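Local coordinates for protein fluvirucin B1 DH domain from module 1 (Actinomadura vulgaris, PDB 6OBV) that probably catalyses the dehydration of a beta-hydroxyacyl chain during fluvirucin B1 assembly, as the dehydratase domain of polyketide synthase module 1, at residues A[194-199]-A[208-213]; A[263-268]-A[279-284]. All coordinates share one frame; numbering follows the deposited sequence.

Contact 1 (194-199 with 208-213) and contact 2 (263-268 with 279-284) lie in two beta hairpins that come in series along the chain, with three short helices and strand 247-257 between them. Their centres lie about 10 Å apart, and strand 205-211 of the first runs antiparallel beside strand 264-271 of the second. Backbone hydrogen bonds from V267 N to A208 O and from V265 N to V210 O probably stitch them together, giving the local order 196-202, 205-211, 264-271, 277-282. This pairing places both hairpins in one antiparallel layer, with helix 227-232 covering V210 and V265 on one face, consistent with one half of the double-hotdog fold of polyketide synthase dehydratases.

Contact 1. Residues A[194-199]-A[208-213]; sequences QGLKRA and AEVELD
The guanidinium of R198 meets two carboxylates of the facing strand at its edge, while CB of the neighbouring K197 lies over one face, offset toward the rim. E211 OE2 sits in the guanidinium plane, 2.6 Å from R198 NH2 in a nearly straight bond, and the two flat groups are only 29° apart. E209 approaches differently: its carboxylate is turned 71° from the guanidinium, and R198 NE reaches E209 OE1 at 2.7 Å from above the carboxylate plane. A bend at chi3 (-50°) turns the R198 guanidinium back to serve both acids, and W165 takes the other oxygen of E209 by a hydrogen bond. Beneath this salt-bridge network the hairpin of strands 196-202 and 205-211 carries a classic beta bulge, K197 and R198 together facing E209. E209 O accepts K197 N at 3.0 Å and, more weakly, R198 N at 3.4 Å. The bulge shifts the register by one residue between the L196-V210 and R198-E209 pairs. K197 bends at chi2, laying CG 3.7 Å from E211 CD and bringing NZ back to Q194 O. On the other face of the sheet from R198 and E209, L196 CD1 packs on A208 CB at 3.7 Å, with V210 beside them under helix 227-232.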
ATOM      1  N   GLN A 194     -13.410  23.301 -20.668  1.00 28.78           N
ATOM      2  CA  GLN A 194     -14.440  24.147 -21.283  1.00 29.62           C
ATOM      3  C   GLN A 194     -15.543  23.314 -21.924  1.00 26.34           C
ATOM      4  O   GLN A 194     -15.946  23.567 -23.051  1.00 35.73           O
ATOM      5  CB  GLN A 194     -13.803  25.078 -22.305  1.00 30.99           C
ATOM      6  CG  GLN A 194     -12.868  26.124 -21.687  1.00 37.14           C
ATOM      7  CD  GLN A 194     -12.060  26.873 -22.728  1.00 43.51           C
ATOM      8  OE1 GLN A 194     -12.322  26.771 -23.926  1.00 47.96           O
ATOM      9  NE2 GLN A 194     -11.060  27.618 -22.274  1.00 44.29           N
ATOM     10  N   GLY A 195     -16.082  22.342 -21.181  1.00 27.32           N
ATOM     11  CA  GLY A 195     -17.025  21.388 -21.737  1.00 28.03           C
ATOM     12  C   GLY A 195     -18.465  21.841 -21.866  1.00 29.73           C
ATOM     13  O   GLY A 195     -19.255  21.115 -22.468  1.00 24.96           O
ATOM     14  N   LEU A 196     -18.850  22.986 -21.314  1.00 31.55           N
ATOM     15  CA  LEU A 196     -20.242  23.421 -21.411  1.00 31.63           C
ATOM     16  C   LEU A 196     -20.531  23.889 -22.830  1.00 33.27           C
ATOM     17  O   LEU A 196     -19.885  24.819 -23.327  1.00 33.66           O
ATOM     18  CB  LEU A 196     -20.517  24.542 -20.416  1.00 33.94           C
ATOM     19  CG  LEU A 196     -21.880  25.227 -20.541  1.00 38.98           C
ATOM     20  CD1 LEU A 196     -22.996  24.235 -20.271  1.00 22.47           C
ATOM     21  CD2 LEU A 196     -21.985  26.448 -19.611  1.00 31.76           C
ATOM     22  N   LYS A 197     -21.491  23.243 -23.491  1.00 33.18           N
ATOM     23  CA  LYS A 197     -21.793  23.551 -24.884  1.00 33.67           C
ATOM     24  C   LYS A 197     -23.126  24.259 -25.074  1.00 38.82           C
ATOM     25  O   LYS A 197     -23.202  25.235 -25.833  1.00 39.55           O
ATOM     26  CB  LYS A 197     -21.771  22.266 -25.728  1.00 34.74           C
ATOM     27  CG  LYS A 197     -20.456  21.480 -25.677  1.00 34.19           C
ATOM     28  CD  LYS A 197     -19.266  22.323 -26.138  1.00 43.47           C
ATOM     29  CE  LYS A 197     -17.933  21.650 -25.824  1.00 49.73           C
ATOM     30  NZ  LYS A 197     -16.790  22.609 -25.849  1.00 54.39           N
ATOM     31  N   ARG A 198     -24.180  23.784 -24.408  1.00 39.61           N
ATOM     32  CA  ARG A 198     -25.521  24.335 -24.530  1.00 36.59           C
ATOM     33  C   ARG A 198     -26.167  24.358 -23.154  1.00 37.39           C
ATOM     34  O   ARG A 198     -25.891  23.498 -22.309  1.00 33.70           O
ATOM     35  CB  ARG A 198     -26.395  23.525 -25.496  1.00 38.21           C
ATOM     36  CG  ARG A 198     -26.118  23.788 -26.957  1.00 47.54           C
ATOM     37  CD  ARG A 198     -26.476  22.573 -27.796  1.00 52.98           C
ATOM     38  NE  ARG A 198     -25.870  21.372 -27.225  1.00 54.76           N
ATOM     39  CZ  ARG A 198     -24.731  20.818 -27.645  1.00 49.55           C
ATOM     40  NH1 ARG A 198     -24.058  21.349 -28.672  1.00 44.83           N
ATOM     41  NH2 ARG A 198     -24.269  19.729 -27.030  1.00 33.73           N
ATOM     42  N   ALA A 199     -27.050  25.337 -22.942  1.00 35.61           N
ATOM     43  CA  ALA A 199     -27.710  25.491 -21.656  1.00 31.58           C
ATOM     44  C   ALA A 199     -29.075  26.143 -21.830  1.00 33.03           C
ATOM     45  O   ALA A 199     -29.270  26.993 -22.702  1.00 34.52           O
ATOM     46  CB  ALA A 199     -26.860  26.317 -20.692  1.00 31.05           C
ATOM     47  N   ALA A 208     -28.130  21.619 -18.987  1.00 29.61           N
ATOM     48  CA  ALA A 208     -26.889  21.799 -19.724  1.00 28.37           C
ATOM     49  C   ALA A 208     -26.574  20.541 -20.506  1.00 28.80           C
ATOM     50  O   ALA A 208     -26.984  19.433 -20.147  1.00 29.79           O
ATOM     51  CB  ALA A 208     -25.711  22.130 -18.793  1.00 23.41           C
ATOM     52  N   GLU A 209     -25.848  20.725 -21.598  1.00 28.94           N
ATOM     53  CA  GLU A 209     -25.164  19.633 -22.268  1.00 30.29           C
ATOM     54  C   GLU A 209     -23.681  19.952 -22.251  1.00 35.08           C
ATOM     55  O   GLU A 209     -23.283  21.082 -22.555  1.00 31.60           O
ATOM     56  CB  GLU A 209     -25.668  19.442 -23.692  1.00 32.14           C
ATOM     57  CG  GLU A 209     -27.125  19.102 -23.765  1.00 34.55           C
ATOM     58  CD  GLU A 209     -27.607  18.862 -25.190  1.00 43.71           C
ATOM     59  OE1 GLU A 209     -26.833  19.119 -26.139  1.00 48.41           O
ATOM     60  OE2 GLU A 209     -28.763  18.408 -25.356  1.00 43.18           O
ATOM     61  N   VAL A 210     -22.879  18.958 -21.868  1.00 39.16           N
ATOM     62  CA  VAL A 210     -21.450  19.108 -21.619  1.00 35.55           C
ATOM     63  C   VAL A 210     -20.722  17.963 -22.317  1.00 34.38           C
ATOM     64  O   VAL A 210     -21.151  16.807 -22.217  1.00 39.16           O
ATOM     65  CB  VAL A 210     -21.149  19.095 -20.108  1.00 33.59           C
ATOM     66  CG1 VAL A 210     -19.703  19.427 -19.865  1.00 33.17           C
ATOM     67  CG2 VAL A 210     -22.057  20.048 -19.375  1.00 36.08           C
ATOM     68  N   GLU A 211     -19.634  18.277 -23.032  1.00 29.84           N
ATOM     69  CA  GLU A 211     -18.893  17.285 -23.807  1.00 36.50           C
ATOM     70  C   GLU A 211     -17.393  17.468 -23.607  1.00 43.43           C
ATOM     71  O   GLU A 211     -16.898  18.600 -23.604  1.00 36.96           O
ATOM     72  CB  GLU A 211     -19.194  17.380 -25.312  1.00 33.70           C
ATOM     73  CG  GLU A 211     -20.670  17.555 -25.702  1.00 39.92           C
ATOM     74  CD  GLU A 211     -20.848  18.135 -27.104  1.00 47.55           C
ATOM     75  OE1 GLU A 211     -19.872  18.133 -27.888  1.00 51.47           O
ATOM     76  OE2 GLU A 211     -21.963  18.598 -27.419  1.00 49.58           O
ATOM     77  N   LEU A 212     -16.668  16.352 -23.473  1.00 35.42           N
ATOM     78  CA  LEU A 212     -15.215  16.413 -23.398  1.00 33.45           C
ATOM     79  C   LEU A 212     -14.613  16.744 -24.761  1.00 34.11           C
ATOM     80  O   LEU A 212     -15.160  16.389 -25.804  1.00 38.45           O
ATOM     81  CB  LEU A 212     -14.642  15.080 -22.928  1.00 32.37           C
ATOM     82  CG  LEU A 212     -15.003  14.603 -21.534  1.00 33.88           C
ATOM     83  CD1 LEU A 212     -14.436  13.214 -21.318  1.00 31.37           C
ATOM     84  CD2 LEU A 212     -14.424  15.575 -20.531  1.00 25.96           C
ATOM     85  N   ASP A 213     -13.474  17.440 -24.740  1.00 37.05           N
ATOM     86  CA  ASP A 213     -12.601  17.514 -25.905  1.00 41.96           C
ATOM     87  C   ASP A 213     -12.198  16.111 -26.346  1.00 41.56           C
ATOM     88  O   ASP A 213     -12.274  15.143 -25.581  1.00 46.18           O
ATOM     89  CB  ASP A 213     -11.332  18.299 -25.587  1.00 45.68           C
ATOM     90  CG  ASP A 213     -11.456  19.768 -25.874  1.00 50.61           C
ATOM     91  OD1 ASP A 213     -12.590  20.269 -26.075  1.00 54.76           O
ATOM     92  OD2 ASP A 213     -10.391  20.421 -25.883  1.00 51.99           O
TER

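Contact 2. Residues A[263-268]-A[279-284]; sequences QRVRVH and LHITDT
R266 reaches past T282 with its chain extended from CG to NE, CB lying 3.3 Å from T282 OG1 and CD 3.4 Å from D283 O. T282 OG1 is set between the backbone N and the carbonyl carbon (chi1 47°), 2.7 Å from a water oxygen that also accepts a bond from R266 NH1 in the guanidinium plane. The water thus ties the two side chains together, while W165 adds a cation-pi contact to the arginine. R264, bent at chi3 (-49°), instead meets T284 at about a right angle, and R264 NH2 makes a weak, long bond to T284 OG1. On the opposite face the aliphatic groups mesh: I281 points CG2 away from its backbone N, against V265 CB at 3.6 Å, and V267 CG1 lies alongside L279 CD2 at 3.8 Å. V265 and I281 pack on L229 and L230 of helix 227-232, while V267 and L279 meet A233 and L234 just after it. Paired backbone bonds join R266 with T282 and H268 with H280, R266 N to T282 O being 2.8 Å. With R266, T282, H268 and H280 on one face and the apolar groups turned to the helical side, this is an amphipathic antiparallel hairpin, consistent with the hotdog fold of dehydratase domains.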
ATOM      1  N   GLN A 263     -18.639  10.326 -21.916  1.00 41.05           N
ATOM      2  CA  GLN A 263     -17.960  11.375 -22.670  1.00 45.98           C
ATOM      3  C   GLN A 263     -18.784  12.652 -22.789  1.00 39.21           C
ATOM      4  O   GLN A 263     -18.227  13.751 -22.768  1.00 40.26           O
ATOM      5  CB  GLN A 263     -17.630  10.887 -24.082  1.00 48.01           C
ATOM      6  CG  GLN A 263     -17.051   9.497 -24.164  1.00 56.36           C
ATOM      7  CD  GLN A 263     -16.831   9.070 -25.599  1.00 61.74           C
ATOM      8  OE1 GLN A 263     -16.581   9.909 -26.474  1.00 57.47           O
ATOM      9  NE2 GLN A 263     -16.924   7.767 -25.856  1.00 66.74           N
ATOM     10  N   ARG A 264     -20.091  12.524 -22.965  1.00 35.98           N
ATOM     11  CA  ARG A 264     -21.010  13.648 -23.075  1.00 35.54           C
ATOM     12  C   ARG A 264     -22.178  13.371 -22.143  1.00 35.78           C
ATOM     13  O   ARG A 264     -22.570  12.216 -21.964  1.00 38.37           O
ATOM     14  CB  ARG A 264     -21.499  13.836 -24.522  1.00 37.83           C
ATOM     15  CG  ARG A 264     -20.410  13.658 -25.573  1.00 43.55           C
ATOM     16  CD  ARG A 264     -20.948  13.776 -26.995  1.00 46.06           C
ATOM     17  NE  ARG A 264     -22.132  12.953 -27.197  1.00 56.39           N
ATOM     18  CZ  ARG A 264     -22.935  13.058 -28.255  1.00 68.33           C
ATOM     19  NH1 ARG A 264     -22.662  13.953 -29.196  1.00 76.98           N
ATOM     20  NH2 ARG A 264     -24.008  12.276 -28.378  1.00 68.74           N
ATOM     21  N   VAL A 265     -22.707  14.414 -21.506  1.00 31.98           N
ATOM     22  CA  VAL A 265     -23.783  14.232 -20.544  1.00 32.89           C
ATOM     23  C   VAL A 265     -24.782  15.370 -20.657  1.00 33.05           C
ATOM     24  O   VAL A 265     -24.496  16.442 -21.197  1.00 33.31           O
ATOM     25  CB  VAL A 265     -23.281  14.143 -19.078  1.00 29.23           C
ATOM     26  CG1 VAL A 265     -22.390  12.884 -18.845  1.00 29.08           C
ATOM     27  CG2 VAL A 265     -22.600  15.441 -18.648  1.00 23.92           C
ATOM     28  N   ARG A 266     -25.969  15.116 -20.125  1.00 26.23           N
ATOM     29  CA  ARG A 266     -26.923  16.159 -19.806  1.00 29.64           C
ATOM     30  C   ARG A 266     -26.890  16.422 -18.305  1.00 38.44           C
ATOM     31  O   ARG A 266     -26.589  15.529 -17.508  1.00 43.96           O
ATOM     32  CB  ARG A 266     -28.324  15.758 -20.232  1.00 32.66           C
ATOM     33  CG  ARG A 266     -28.468  15.374 -21.698  1.00 34.28           C
ATOM     34  CD  ARG A 266     -29.763  14.604 -21.856  1.00 30.23           C
ATOM     35  NE  ARG A 266     -30.095  14.335 -23.241  1.00 37.41           N
ATOM     36  CZ  ARG A 266     -31.238  13.783 -23.628  1.00 42.49           C
ATOM     37  NH1 ARG A 266     -32.151  13.454 -22.722  1.00 39.73           N
ATOM     38  NH2 ARG A 266     -31.470  13.570 -24.914  1.00 34.62           N
ATOM     39  N   VAL A 267     -27.193  17.659 -17.923  1.00 34.59           N
ATOM     40  CA  VAL A 267     -27.092  18.098 -16.536  1.00 30.74           C
ATOM     41  C   VAL A 267     -28.377  18.803 -16.140  1.00 29.05           C
ATOM     42  O   VAL A 267     -28.921  19.602 -16.907  1.00 33.80           O
ATOM     43  CB  VAL A 267     -25.877  19.020 -16.328  1.00 28.19           C
ATOM     44  CG1 VAL A 267     -25.733  19.394 -14.850  1.00 24.85           C
ATOM     45  CG2 VAL A 267     -24.623  18.334 -16.823  1.00 29.22           C
ATOM     46  N   HIS A 268     -28.873  18.491 -14.949  1.00 32.91           N
ATOM     47  CA  HIS A 268     -30.053  19.134 -14.376  1.00 39.02           C
ATOM     48  C   HIS A 268     -29.661  19.650 -12.991  1.00 36.18           C
ATOM     49  O   HIS A 268     -29.539  18.867 -12.045  1.00 34.01           O
ATOM     50  CB  HIS A 268     -31.213  18.144 -14.312  1.00 39.76           C
ATOM     51  CG  HIS A 268     -32.469  18.701 -13.713  1.00 40.57           C
ATOM     52  ND1 HIS A 268     -32.752  20.050 -13.679  1.00 41.05           N
ATOM     53  CD2 HIS A 268     -33.523  18.083 -13.128  1.00 37.96           C
ATOM     54  CE1 HIS A 268     -33.918  20.239 -13.090  1.00 38.91           C
ATOM     55  NE2 HIS A 268     -34.406  19.061 -12.744  1.00 39.66           N
ATOM     56  N   LEU A 279     -27.594  18.026  -8.411  1.00 32.86           N
ATOM     57  CA  LEU A 279     -27.317  17.796  -9.824  1.00 36.34           C
ATOM     58  C   LEU A 279     -27.614  16.350 -10.175  1.00 39.98           C
ATOM     59  O   LEU A 279     -27.203  15.421  -9.473  1.00 33.10           O
ATOM     60  CB  LEU A 279     -25.858  18.107 -10.225  1.00 30.29           C
ATOM     61  CG  LEU A 279     -25.286  19.492  -9.947  1.00 31.23           C
ATOM     62  CD1 LEU A 279     -24.128  19.292  -9.034  1.00 35.30           C
ATOM     63  CD2 LEU A 279     -24.827  20.190 -11.198  1.00 30.25           C
ATOM     64  N   HIS A 280     -28.311  16.173 -11.284  1.00 42.19           N
ATOM     65  CA  HIS A 280     -28.650  14.856 -11.780  1.00 42.11           C
ATOM     66  C   HIS A 280     -28.194  14.800 -13.222  1.00 35.10           C
ATOM     67  O   HIS A 280     -28.566  15.651 -14.034  1.00 31.69           O
ATOM     68  CB  HIS A 280     -30.144  14.576 -11.598  1.00 50.78           C
ATOM     69  CG  HIS A 280     -30.546  14.535 -10.153  1.00 72.03           C
ATOM     70  ND1 HIS A 280     -30.149  13.523  -9.302  1.00 76.92           N
ATOM     71  CD2 HIS A 280     -31.242  15.413  -9.391  1.00 77.20           C
ATOM     72  CE1 HIS A 280     -30.610  13.764  -8.087  1.00 78.31           C
ATOM     73  NE2 HIS A 280     -31.279  14.903  -8.115  1.00 78.67           N
ATOM     74  N   ILE A 281     -27.325  13.847 -13.508  1.00 28.63           N
ATOM     75  CA  ILE A 281     -26.581  13.790 -14.748  1.00 29.03           C
ATOM     76  C   ILE A 281     -27.070  12.567 -15.500  1.00 38.29           C
ATOM     77  O   ILE A 281     -27.204  11.481 -14.920  1.00 42.04           O
ATOM     78  CB  ILE A 281     -25.071  13.754 -14.463  1.00 25.68           C
ATOM     79  CG1 ILE A 281     -24.664  15.065 -13.784  1.00 32.52           C
ATOM     80  CG2 ILE A 281     -24.254  13.579 -15.710  1.00 27.51           C
ATOM     81  CD1 ILE A 281     -23.258  15.048 -13.280  1.00 27.49           C
ATOM     82  N   THR A 282     -27.396  12.757 -16.770  1.00 37.23           N
ATOM     83  CA  THR A 282     -27.864  11.679 -17.619  1.00 37.72           C
ATOM     84  C   THR A 282     -26.979  11.631 -18.849  1.00 30.29           C
ATOM     85  O   THR A 282     -26.177  12.530 -19.083  1.00 31.64           O
ATOM     86  CB  THR A 282     -29.321  11.893 -18.027  1.00 38.51           C
ATOM     87  OG1 THR A 282     -29.479  13.250 -18.462  1.00 35.12           O
ATOM     88  CG2 THR A 282     -30.230  11.618 -16.854  1.00 40.51           C
ATOM     89  N   ASP A 283     -27.124  10.575 -19.643  1.00 40.56           N
ATOM     90  CA  ASP A 283     -26.388  10.530 -20.893  1.00 39.18           C
ATOM     91  C   ASP A 283     -27.283  11.073 -22.013  1.00 43.39           C
ATOM     92  O   ASP A 283     -28.442  11.432 -21.797  1.00 34.16           O
ATOM     93  CB  ASP A 283     -25.847   9.118 -21.146  1.00 36.29           C
ATOM     94  CG  ASP A 283     -26.934   8.046 -21.217  1.00 41.58           C
ATOM     95  OD1 ASP A 283     -28.083   8.336 -21.635  1.00 43.54           O
ATOM     96  OD2 ASP A 283     -26.618   6.887 -20.869  1.00 38.25           O
ATOM     97  N   THR A 284     -26.734  11.171 -23.223  1.00 46.59           N
ATOM     98  CA  THR A 284     -27.463  11.838 -24.296  1.00 46.00           C
ATOM     99  C   THR A 284     -28.675  11.058 -24.765  1.00 42.89           C
ATOM    100  O   THR A 284     -29.341  11.501 -25.703  1.00 45.55           O
ATOM    101  CB  THR A 284     -26.546  12.113 -25.488  1.00 50.96           C
ATOM    102  OG1 THR A 284     -25.991  10.879 -25.965  1.00 52.34           O
ATOM    103  CG2 THR A 284     -25.423  13.080 -25.082  1.00 49.64           C
TER
HETATM  104  O   HOH W   1     -31.931  13.704 -19.575  1.00 35.09           O